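Transglutaminase elicitor (Phytophthora sojae, PDB 3TW5) probably catalyses the cross-linking of protein glutamine side chains to amines such as lysine, and acts as a pathogen-associated molecular pattern in Phytophthora infection. Local coordinates at residues P36-Y41 with G293-F298; E229-P234 with I280-T285; Y305-L310 with E320-S325. The protein carries 1 engineered substitution. One frame throughout, in Å; residues are numbered along the deposited sequence.

Contacts 1 and 2 are neighbours near the middle of the chain, with centres about 9 Å apart, and contact 2 is nested inside the loop that contact 1 closes. They touch directly: Phe298 meets Tyr281, and Pro36 packs on Ile280. Contact 3 lies further out, its centre about 26 Å from that of contact 2, but both reach the same antiparallel sheet. Contact 1 is buried and apolar, without a hydrogen bond across it. Contact 2 is partly buried and pairs one backbone bond with a polar group around Glu282. Contact 3 is a hairpin with three backbone-to-backbone bonds and aromatic packing, and its turn reaches the surface.

Contact 1: P36-Y41 with G293-F298; sequences PWAGPY and GQIDKF
Ile295 lays its CD1 methyl over the backbone of 36-41, between the carbonyl of Pro36 and the amide of Ala38. Ile295 CD1 is 3.5 Å from Ala38 N and equally far from Pro36 O. The CB methyl of Ala38 also meets it, with Ala38 CB and Ile295 CD1 3.9 Å apart. Ile295 reaches this place because CG1 stands opposite the backbone N (chi1 -170°), which turns the long branch toward the Pro36-Ala38 backbone.

Phe298 makes the second touch. Phe298 CB, not the ring end, approaches Ala38 CB at 3.9 Å. The ring is oblique to that methyl. One ring face is instead covered by Lys297 CB, which sits over the ring centre. Ala38 CB therefore touches both the Ile295 methyl and the first side-chain carbon of Phe298.

The second segment holds these two residues close together with a short 3-10 turn, 294-297. Lys297 N bonds Gln294 O, and at its end Phe298 N bonds Ile295 O at 3.0 Å. Leu289, in the helix 289-292, touches both Ala38 and Phe298.

Segment 36-41 is an irregular loop. Trp37 starts out away from the 3-10 turn. Its ring packs on helix 154-167 and on Ala134 of helix 128-137, and its NE1 bonds Glu138 O. The contact thus joins the loop after strand 29-31 to the short turn that leads into strand 299-310.

No hydrogen bond crosses between the two segments. Two carbonyls of the loop have partners outside the contact: Trp37 O takes Trp131 NE1, and Ala38 O takes Lys158 NZ. The chemistry implies that the segments meet by van der Waals contact of apolar side chains with each other and with the loop backbone, while hydrogen bonds to other parts of the chain hold the loop.

Contact 2: E229-P234 with I280-T285; sequences EVWNQP and IYETYT
Segments 229-234 and 280-285 meet with their touching parts running 130° apart, joined by a hydrogen bond from Ile280 N to Pro234 O. That bond is 3.1 Å between Ile280 N and Pro234 O and fairly straight at 166°. It lies where strand 269-280 ends, near the beginning of strand 232-246, its antiparallel partner. Beyond it, the chain from Tyr281 onward is a loop.

Beside the bond, Ile280 and Pro234 pack as apolar side chains that cross at about a right angle. The ring carbon Pro234 CG lies 4.1 Å from Ile280 CB.

Glu282 and Gln233 carry most of the remaining side-chain contact. The CG of Glu282 lies beside the backbone N, and the chain then bends sharply at the next bond. This bend brings the carboxylate back toward 229-234. Glu282 OE2 comes to 3.4 Å from Trp231 CZ3, on the six-membered ring of the indole. The approach is oblique, and the ring and carboxylate planes are 63° apart. The side-chain amide of Gln233 also reaches this region, close to the carboxylate and roughly perpendicular to it. Gln233 CB sits near the main chain of the other segment, 3.7 Å from Ile280 O.

The indole is held from its own segment too. Trp231 NE1 gives a hydrogen bond to Glu229 OE1 at 3.1 Å; OE1 accepts on its lone pair directed away from the other carboxylate oxygen. Tyr41 meets the same indole edge-to-face.

Helix 128-137 covers one side of the contact: its Trp131 touches Gln233, Pro234 and Glu282. On the sheet side, Gln233 pairs through its backbone with Ala222 of strand 221-223, and Ile280 and Tyr281 lie against Thr299 and Thr300 of strand 299-310.

Contact 3: Y305-L310 with E320-S325; sequences YYLLEL and EWVYGS
Tyr305 and Tyr323 meet edge-to-face across a beta hairpin made by strands 299-310 and 316-321. The edge of Tyr323 points at the face of Tyr305, with the planes at 85°. Tyr305 CD2 lies 3.8 Å from Tyr323 CB. Val322 packs beside them, with Val322 CG2 3.8 Å from Tyr305 CB. Its other methyl, CG1, turns toward Leu307 CG.

On the sheet face that carries Tyr306 and Trp321, these two side chains run side by side and point the same way. Tyr306 CD1 reaches Trp321 CZ3 at 3.7 Å, with the rings steeply inclined. The Tyr306 ring gets there because its CG sits between the backbone N and the carbonyl carbon (chi1 46°).

The backbones set this register. Leu307 and Glu320 form a hydrogen-bonded antiparallel pair: Leu307 N gives to Glu320 O, and Glu320 N gives to Leu307 O, each at 2.9 Å. Tyr306 and Trp321 form the next, non-hydrogen-bonded pair. Val322 N then bonds Tyr305 O at 3.0 Å, from above the carbonyl plane. After Val322 the chain makes a type I' turn to Ser325. The turn brings Ser325 OG back to Tyr305 N for a weak bond.

Further out, Phe255 of helix 248-256 packs on Leu307 and Val322 and meets Tyr323 edge-to-face. On the Tyr306 face, Pro202 touches both Tyr306 and Trp321, while His206 and Ser275 bond Tyr306 OH and Leu200 O takes Trp321 NE1.

The two acids on the Leu307 side also come near each other, with Glu309 OE2 and Glu320 OE2 4.8 Å apart. Their like charges are probably offset by the amino terminus of the deposited fragment: Asn264 bonds Glu309 OE1 and Tyr261 bonds Glu309 OE2, but Glu1 N hydrogen-bonds both Glu309 OE2 and Glu320 OE2.

Contact 1: P36-Y41 with G293-F298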
loop_
_atom_site.group_PDB
_atom_site.type_symbol
_atom_site.label_atom_id
_atom_site.label_comp_id
_atom_site.label_asym_id
_atom_site.label_seq_id
_atom_site.Cartn_x
_atom_site.Cartn_y
_atom_site.Cartn_z
ATOM N N PRO A 36 6.077 -1.136 8.623
ATOM C CA PRO A 36 5.980 -2.016 7.465
ATOM C C PRO A 36 7.259 -1.914 6.639
ATOM O O PRO A 36 7.808 -0.819 6.491
ATOM C CB PRO A 36 4.793 -1.442 6.689
ATOM C CG PRO A 36 3.978 -0.742 7.702
ATOM C CD PRO A 36 4.962 -0.174 8.676
ATOM N N TRP A 37 7.739 -3.042 6.126
ATOM C CA TRP A 37 9.003 -3.061 5.391
ATOM C C TRP A 37 8.892 -2.558 3.957
ATOM O O TRP A 37 7.826 -2.625 3.345
ATOM C CB TRP A 37 9.659 -4.445 5.427
ATOM C CG TRP A 37 8.753 -5.616 5.142
ATOM C CD1 TRP A 37 8.114 -6.395 6.062
ATOM C CD2 TRP A 37 8.422 -6.159 3.858
ATOM N NE1 TRP A 37 7.396 -7.382 5.433
ATOM C CE2 TRP A 37 7.567 -7.262 4.081
ATOM C CE3 TRP A 37 8.757 -5.816 2.542
ATOM C CZ2 TRP A 37 7.038 -8.026 3.036
ATOM C CZ3 TRP A 37 8.232 -6.577 1.500
ATOM C CH2 TRP A 37 7.382 -7.671 1.756
ATOM N N ALA A 38 10.001 -2.048 3.431
ATOM C CA ALA A 38 10.045 -1.554 2.063
ATOM C C ALA A 38 10.338 -2.688 1.093
ATOM O O ALA A 38 11.075 -3.621 1.417
ATOM C CB ALA A 38 11.078 -0.454 1.931
ATOM N N GLY A 39 9.746 -2.598 -0.093
ATOM C CA GLY A 39 9.921 -3.592 -1.146
ATOM C C GLY A 39 9.290 -3.088 -2.427
ATOM O O GLY A 39 8.462 -2.181 -2.389
ATOM N N PRO A 40 9.671 -3.668 -3.575
ATOM C CA PRO A 40 9.134 -3.153 -4.828
ATOM C C PRO A 40 7.739 -3.682 -5.137
ATOM O O PRO A 40 7.250 -4.593 -4.465
ATOM C CB PRO A 40 10.136 -3.653 -5.868
ATOM C CG PRO A 40 10.725 -4.870 -5.280
ATOM C CD PRO A 40 10.530 -4.841 -3.787
ATOM N N TYR A 41 7.113 -3.095 -6.151
ATOM C CA TYR A 41 5.804 -3.531 -6.612
ATOM C C TYR A 41 5.942 -4.548 -7.749
ATOM O O TYR A 41 4.973 -4.834 -8.455
ATOM C CB TYR A 41 4.946 -2.326 -7.026
ATOM C CG TYR A 41 5.409 -1.602 -8.273
ATOM C CD1 TYR A 41 4.709 -1.727 -9.475
ATOM C CD2 TYR A 41 6.540 -0.781 -8.251
ATOM C CE1 TYR A 41 5.123 -1.056 -10.628
ATOM C CE2 TYR A 41 6.968 -0.109 -9.400
ATOM C CZ TYR A 41 6.253 -0.248 -10.581
ATOM O OH TYR A 41 6.674 0.414 -11.713
ATOM N N GLY A 293 17.216 0.279 10.849
ATOM C CA GLY A 293 16.840 1.683 10.958
ATOM C C GLY A 293 16.912 2.332 9.586
ATOM O O GLY A 293 16.621 3.520 9.431
ATOM N N GLN A 294 17.290 1.533 8.590
ATOM C CA GLN A 294 17.429 1.981 7.210
ATOM C C GLN A 294 16.072 2.257 6.548
ATOM O O GLN A 294 16.011 2.842 5.462
ATOM C CB GLN A 294 18.221 0.943 6.410
ATOM C CG GLN A 294 19.053 1.524 5.276
ATOM C CD GLN A 294 20.016 0.515 4.668
ATOM O OE1 GLN A 294 20.235 -0.568 5.217
ATOM N NE2 GLN A 294 20.601 0.872 3.526
ATOM N N ILE A 295 14.994 1.844 7.214
ATOM C CA ILE A 295 13.624 2.041 6.718
ATOM C C ILE A 295 13.239 3.524 6.589
ATOM O O ILE A 295 12.364 3.877 5.791
ATOM C CB ILE A 295 12.576 1.254 7.580
ATOM C CG1 ILE A 295 11.183 1.266 6.930
ATOM C CG2 ILE A 295 12.522 1.776 9.019
ATOM C CD1 ILE A 295 11.037 0.350 5.726
ATOM N N ASP A 296 13.908 4.380 7.359
ATOM C CA ASP A 296 13.679 5.825 7.315
ATOM C C ASP A 296 13.956 6.422 5.934
ATOM O O ASP A 296 13.284 7.367 5.525
ATOM C CB ASP A 296 14.512 6.539 8.385
ATOM C CG ASP A 296 13.992 6.292 9.794
ATOM O OD1 ASP A 296 13.565 7.269 10.446
ATOM O OD2 ASP A 296 13.999 5.123 10.249
ATOM N N LYS A 297 14.933 5.857 5.224
ATOM C CA LYS A 297 15.269 6.282 3.859
ATOM C C LYS A 297 14.109 6.071 2.892
ATOM O O LYS A 297 13.997 6.770 1.878
ATOM C CB LYS A 297 16.499 5.528 3.339
ATOM C CG LYS A 297 17.803 5.857 4.056
ATOM C CD LYS A 297 18.935 4.940 3.599
ATOM C CE LYS A 297 20.140 5.046 4.531
ATOM N NZ LYS A 297 21.194 4.042 4.196
ATOM N N PHE A 298 13.252 5.108 3.218
ATOM C CA PHE A 298 12.153 4.713 2.345
ATOM C C PHE A 298 10.789 5.056 2.941
ATOM O O PHE A 298 9.768 4.478 2.563
ATOM C CB PHE A 298 12.271 3.229 1.992
ATOM C CG PHE A 298 13.648 2.832 1.545
ATOM C CD1 PHE A 298 14.145 3.259 0.315
ATOM C CD2 PHE A 298 14.457 2.051 2.362
ATOM C CE1 PHE A 298 15.428 2.905 -0.100
ATOM C CE2 PHE A 298 15.739 1.687 1.954
ATOM C CZ PHE A 298 16.224 2.114 0.719
#

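Contact 2: E229-P234 with I280-T285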
loop_
_atom_site.group_PDB
_atom_site.type_symbol
_atom_site.label_atom_id
_atom_site.label_comp_id
_atom_site.label_asym_id
_atom_site.label_seq_id
_atom_site.Cartn_x
_atom_site.Cartn_y
_atom_site.Cartn_z
ATOM N N GLU A 229 -4.133 6.150 -12.193
ATOM C CA GLU A 229 -3.615 4.857 -11.753
ATOM C C GLU A 229 -3.754 4.634 -10.244
ATOM O O GLU A 229 -3.736 5.582 -9.453
ATOM C CB GLU A 229 -2.159 4.691 -12.193
ATOM C CG GLU A 229 -1.237 5.834 -11.786
ATOM C CD GLU A 229 0.024 5.890 -12.624
ATOM O OE1 GLU A 229 1.126 5.780 -12.044
ATOM O OE2 GLU A 229 -0.084 6.037 -13.861
ATOM N N VAL A 230 -3.895 3.364 -9.870
ATOM C CA VAL A 230 -4.050 2.952 -8.478
ATOM C C VAL A 230 -2.681 2.602 -7.885
ATOM O O VAL A 230 -1.952 1.775 -8.438
ATOM C CB VAL A 230 -5.024 1.741 -8.362
ATOM C CG1 VAL A 230 -5.148 1.260 -6.918
ATOM C CG2 VAL A 230 -6.402 2.097 -8.930
ATOM N N TRP A 231 -2.338 3.247 -6.771
ATOM C CA TRP A 231 -1.105 2.947 -6.045
ATOM C C TRP A 231 -1.395 2.581 -4.601
ATOM O O TRP A 231 -2.122 3.291 -3.913
ATOM C CB TRP A 231 -0.133 4.128 -6.093
ATOM C CG TRP A 231 0.788 4.102 -7.273
ATOM C CD1 TRP A 231 0.828 4.998 -8.308
ATOM C CD2 TRP A 231 1.804 3.126 -7.550
ATOM N NE1 TRP A 231 1.809 4.646 -9.207
ATOM C CE2 TRP A 231 2.421 3.499 -8.768
ATOM C CE3 TRP A 231 2.253 1.975 -6.889
ATOM C CZ2 TRP A 231 3.464 2.760 -9.338
ATOM C CZ3 TRP A 231 3.285 1.243 -7.457
ATOM C CH2 TRP A 231 3.880 1.639 -8.669
ATOM N N ASN A 232 -0.824 1.471 -4.147
ATOM C CA ASN A 232 -0.986 1.029 -2.767
ATOM C C ASN A 232 0.310 1.146 -1.988
ATOM O O ASN A 232 1.360 0.689 -2.442
ATOM C CB ASN A 232 -1.501 -0.410 -2.711
ATOM C CG ASN A 232 -2.923 -0.543 -3.207
ATOM O OD1 ASN A 232 -3.863 -0.585 -2.416
ATOM N ND2 ASN A 232 -3.090 -0.608 -4.521
ATOM N N GLN A 233 0.229 1.773 -0.818
ATOM C CA GLN A 233 1.377 1.927 0.073
ATOM C C GLN A 233 0.942 1.598 1.499
ATOM O O GLN A 233 -0.139 2.010 1.919
ATOM C CB GLN A 233 1.925 3.362 0.035
ATOM C CG GLN A 233 1.960 4.046 -1.338
ATOM C CD GLN A 233 3.056 3.527 -2.249
ATOM O OE1 GLN A 233 4.107 3.081 -1.792
ATOM N NE2 GLN A 233 2.814 3.589 -3.553
ATOM N N PRO A 234 1.779 0.856 2.249
ATOM C CA PRO A 234 1.476 0.617 3.658
ATOM C C PRO A 234 1.822 1.842 4.504
ATOM O O PRO A 234 2.907 2.409 4.359
ATOM C CB PRO A 234 2.383 -0.560 4.014
ATOM C CG PRO A 234 3.544 -0.429 3.102
ATOM C CD PRO A 234 3.026 0.189 1.831
ATOM N N ILE A 280 5.435 3.947 3.366
ATOM C CA ILE A 280 6.654 3.335 2.857
ATOM C C ILE A 280 6.583 3.253 1.336
ATOM O O ILE A 280 5.532 2.935 0.784
ATOM C CB ILE A 280 6.838 1.915 3.441
ATOM C CG1 ILE A 280 6.554 1.891 4.951
ATOM C CG2 ILE A 280 8.219 1.370 3.121
ATOM C CD1 ILE A 280 7.428 2.812 5.805
ATOM N N TYR A 281 7.692 3.551 0.662
ATOM C CA TYR A 281 7.737 3.431 -0.798
ATOM C C TYR A 281 8.697 2.345 -1.310
ATOM O O TYR A 281 9.495 1.800 -0.546
ATOM C CB TYR A 281 7.942 4.792 -1.488
ATOM C CG TYR A 281 9.301 5.439 -1.315
ATOM C CD1 TYR A 281 10.284 5.308 -2.298
ATOM C CD2 TYR A 281 9.594 6.210 -0.190
ATOM C CE1 TYR A 281 11.532 5.914 -2.159
ATOM C CE2 TYR A 281 10.839 6.822 -0.039
ATOM C CZ TYR A 281 11.804 6.667 -1.027
ATOM O OH TYR A 281 13.038 7.265 -0.884
ATOM N N GLU A 282 8.604 2.051 -2.606
ATOM C CA GLU A 282 9.288 0.915 -3.231
ATOM C C GLU A 282 10.806 1.066 -3.338
ATOM O O GLU A 282 11.316 2.164 -3.575
ATOM C CB GLU A 282 8.701 0.648 -4.625
ATOM C CG GLU A 282 7.245 0.162 -4.630
ATOM C CD GLU A 282 6.212 1.286 -4.518
ATOM O OE1 GLU A 282 6.596 2.474 -4.413
ATOM O OE2 GLU A 282 5.001 0.976 -4.535
ATOM N N THR A 283 11.510 -0.053 -3.165
ATOM C CA THR A 283 12.966 -0.127 -3.342
ATOM C C THR A 283 13.437 -1.568 -3.544
ATOM O O THR A 283 12.801 -2.508 -3.070
ATOM C CB THR A 283 13.742 0.501 -2.149
ATOM O OG1 THR A 283 15.153 0.456 -2.409
ATOM C CG2 THR A 283 13.445 -0.234 -0.846
ATOM N N TYR A 284 14.560 -1.731 -4.239
ATOM C CA TYR A 284 15.156 -3.049 -4.444
ATOM C C TYR A 284 16.344 -3.303 -3.509
ATOM O O TYR A 284 17.094 -4.266 -3.684
ATOM C CB TYR A 284 15.562 -3.229 -5.906
ATOM C CG TYR A 284 14.401 -3.270 -6.875
ATOM C CD1 TYR A 284 13.879 -4.484 -7.316
ATOM C CD2 TYR A 284 13.831 -2.093 -7.363
ATOM C CE1 TYR A 284 12.817 -4.526 -8.216
ATOM C CE2 TYR A 284 12.769 -2.125 -8.262
ATOM C CZ TYR A 284 12.269 -3.342 -8.683
ATOM O OH TYR A 284 11.219 -3.373 -9.571
ATOM N N THR A 285 16.498 -2.438 -2.508
ATOM C CA THR A 285 17.600 -2.541 -1.554
ATOM C C THR A 285 17.462 -3.791 -0.683
ATOM O O THR A 285 16.471 -3.965 0.033
ATOM C CB THR A 285 17.701 -1.276 -0.673
ATOM O OG1 THR A 285 17.701 -0.113 -1.508
ATOM C CG2 THR A 285 18.976 -1.294 0.163
#

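Contact 3: Y305-L310 with E320-S325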
loop_
_atom_site.group_PDB
_atom_site.type_symbol
_atom_site.label_atom_id
_atom_site.label_comp_id
_atom_site.label_asym_id
_atom_site.label_seq_id
_atom_site.Cartn_x
_atom_site.Cartn_y
_atom_site.Cartn_z
ATOM N N TYR A 305 -4.814 19.247 4.231
ATOM C CA TYR A 305 -5.431 20.412 4.840
ATOM C C TYR A 305 -6.938 20.279 4.710
ATOM O O TYR A 305 -7.460 20.072 3.612
ATOM C CB TYR A 305 -4.937 21.696 4.159
ATOM C CG TYR A 305 -3.449 21.698 3.872
ATOM C CD1 TYR A 305 -2.537 22.193 4.806
ATOM C CD2 TYR A 305 -2.952 21.187 2.671
ATOM C CE1 TYR A 305 -1.170 22.187 4.547
ATOM C CE2 TYR A 305 -1.590 21.173 2.403
ATOM C CZ TYR A 305 -0.704 21.675 3.344
ATOM O OH TYR A 305 0.648 21.661 3.074
ATOM N N TYR A 306 -7.632 20.392 5.836
ATOM C CA TYR A 306 -9.076 20.235 5.853
ATOM C C TYR A 306 -9.744 20.946 7.022
ATOM O O TYR A 306 -9.135 21.151 8.076
ATOM C CB TYR A 306 -9.464 18.747 5.834
ATOM C CG TYR A 306 -8.694 17.857 6.792
ATOM C CD1 TYR A 306 -7.502 17.246 6.404
ATOM C CD2 TYR A 306 -9.172 17.610 8.080
ATOM C CE1 TYR A 306 -6.795 16.423 7.278
ATOM C CE2 TYR A 306 -8.474 16.785 8.961
ATOM C CZ TYR A 306 -7.288 16.197 8.553
ATOM O OH TYR A 306 -6.601 15.383 9.422
ATOM N N LEU A 307 -10.996 21.336 6.810
ATOM C CA LEU A 307 -11.846 21.844 7.875
ATOM C C LEU A 307 -12.649 20.683 8.431
ATOM O O LEU A 307 -13.306 19.969 7.678
ATOM C CB LEU A 307 -12.812 22.909 7.341
ATOM C CG LEU A 307 -12.307 24.272 6.858
ATOM C CD1 LEU A 307 -13.431 25.013 6.146
ATOM C CD2 LEU A 307 -11.755 25.104 8.012
ATOM N N LEU A 308 -12.588 20.487 9.742
ATOM C CA LEU A 308 -13.447 19.510 10.400
ATOM C C LEU A 308 -14.678 20.201 10.973
ATOM O O LEU A 308 -14.575 21.286 11.555
ATOM C CB LEU A 308 -12.691 18.762 11.501
ATOM C CG LEU A 308 -11.617 17.751 11.090
ATOM C CD1 LEU A 308 -10.997 17.116 12.325
ATOM C CD2 LEU A 308 -12.181 16.678 10.169
ATOM N N GLU A 309 -15.839 19.578 10.794
ATOM C CA GLU A 309 -17.087 20.113 11.329
ATOM C C GLU A 309 -17.397 19.499 12.687
ATOM O O GLU A 309 -17.417 18.275 12.838
ATOM C CB GLU A 309 -18.241 19.869 10.363
ATOM C CG GLU A 309 -18.108 20.605 9.047
ATOM C CD GLU A 309 -18.906 19.959 7.933
ATOM O OE1 GLU A 309 -19.718 19.059 8.223
ATOM O OE2 GLU A 309 -18.722 20.351 6.764
ATOM N N LEU A 310 -17.631 20.365 13.671
ATOM C CA LEU A 310 -17.916 19.952 15.041
ATOM C C LEU A 310 -19.326 20.350 15.455
ATOM O O LEU A 310 -19.829 21.394 15.041
ATOM C CB LEU A 310 -16.903 20.582 15.999
ATOM C CG LEU A 310 -15.601 19.851 16.351
ATOM C CD1 LEU A 310 -14.833 19.345 15.133
ATOM C CD2 LEU A 310 -14.715 20.762 17.190
ATOM N N GLU A 320 -14.448 19.168 5.167
ATOM C CA GLU A 320 -14.242 19.649 3.801
ATOM C C GLU A 320 -12.750 19.772 3.513
ATOM O O GLU A 320 -12.002 20.276 4.347
ATOM C CB GLU A 320 -14.910 21.014 3.595
ATOM C CG GLU A 320 -16.433 20.989 3.444
ATOM C CD GLU A 320 -16.906 20.373 2.131
ATOM O OE1 GLU A 320 -16.125 20.342 1.155
ATOM O OE2 GLU A 320 -18.072 19.929 2.077
ATOM N N TRP A 321 -12.322 19.312 2.339
ATOM C CA TRP A 321 -10.928 19.459 1.915
ATOM C C TRP A 321 -10.640 20.898 1.480
ATOM O O TRP A 321 -11.477 21.538 0.841
ATOM C CB TRP A 321 -10.607 18.512 0.757
ATOM C CG TRP A 321 -10.730 17.046 1.062
ATOM C CD1 TRP A 321 -11.715 16.205 0.639
ATOM C CD2 TRP A 321 -9.823 16.246 1.831
ATOM N NE1 TRP A 321 -11.484 14.933 1.099
ATOM C CE2 TRP A 321 -10.331 14.929 1.836
ATOM C CE3 TRP A 321 -8.634 16.514 2.522
ATOM C CZ2 TRP A 321 -9.692 13.881 2.505
ATOM C CZ3 TRP A 321 -7.999 15.469 3.188
ATOM C CH2 TRP A 321 -8.531 14.171 3.174
ATOM N N VAL A 322 -9.457 21.401 1.828
ATOM C CA VAL A 322 -9.029 22.752 1.440
ATOM C C VAL A 322 -7.585 22.759 0.923
ATOM O O VAL A 322 -6.920 21.722 0.919
ATOM C CB VAL A 322 -9.173 23.781 2.605
ATOM C CG1 VAL A 322 -10.626 23.913 3.055
ATOM C CG2 VAL A 322 -8.270 23.420 3.781
ATOM N N TYR A 323 -7.117 23.932 0.488
ATOM C CA TYR A 323 -5.721 24.152 0.067
ATOM C C TYR A 323 -5.169 23.129 -0.932
ATOM O O TYR A 323 -4.016 22.690 -0.814
ATOM C CB TYR A 323 -4.776 24.245 1.280
ATOM C CG TYR A 323 -4.746 25.581 1.992
ATOM C CD1 TYR A 323 -4.970 26.775 1.304
ATOM C CD2 TYR A 323 -4.455 25.653 3.357
ATOM C CE1 TYR A 323 -4.935 28.006 1.963
ATOM C CE2 TYR A 323 -4.413 26.877 4.026
ATOM C CZ TYR A 323 -4.654 28.050 3.322
ATOM O OH TYR A 323 -4.613 29.265 3.972
ATOM N N GLY A 324 -5.981 22.748 -1.912
ATOM C CA GLY A 324 -5.513 21.851 -2.964
ATOM C C GLY A 324 -5.390 20.390 -2.563
ATOM O O GLY A 324 -4.960 19.563 -3.368
ATOM N N SER A 325 -5.751 20.075 -1.317
ATOM C CA SER A 325 -5.994 18.689 -0.909
ATOM C C SER A 325 -7.386 18.274 -1.387
ATOM O O SER A 325 -7.864 17.181 -1.085
ATOM C CB SER A 325 -5.863 18.521 0.608
ATOM O OG SER A 325 -4.507 18.375 0.995
#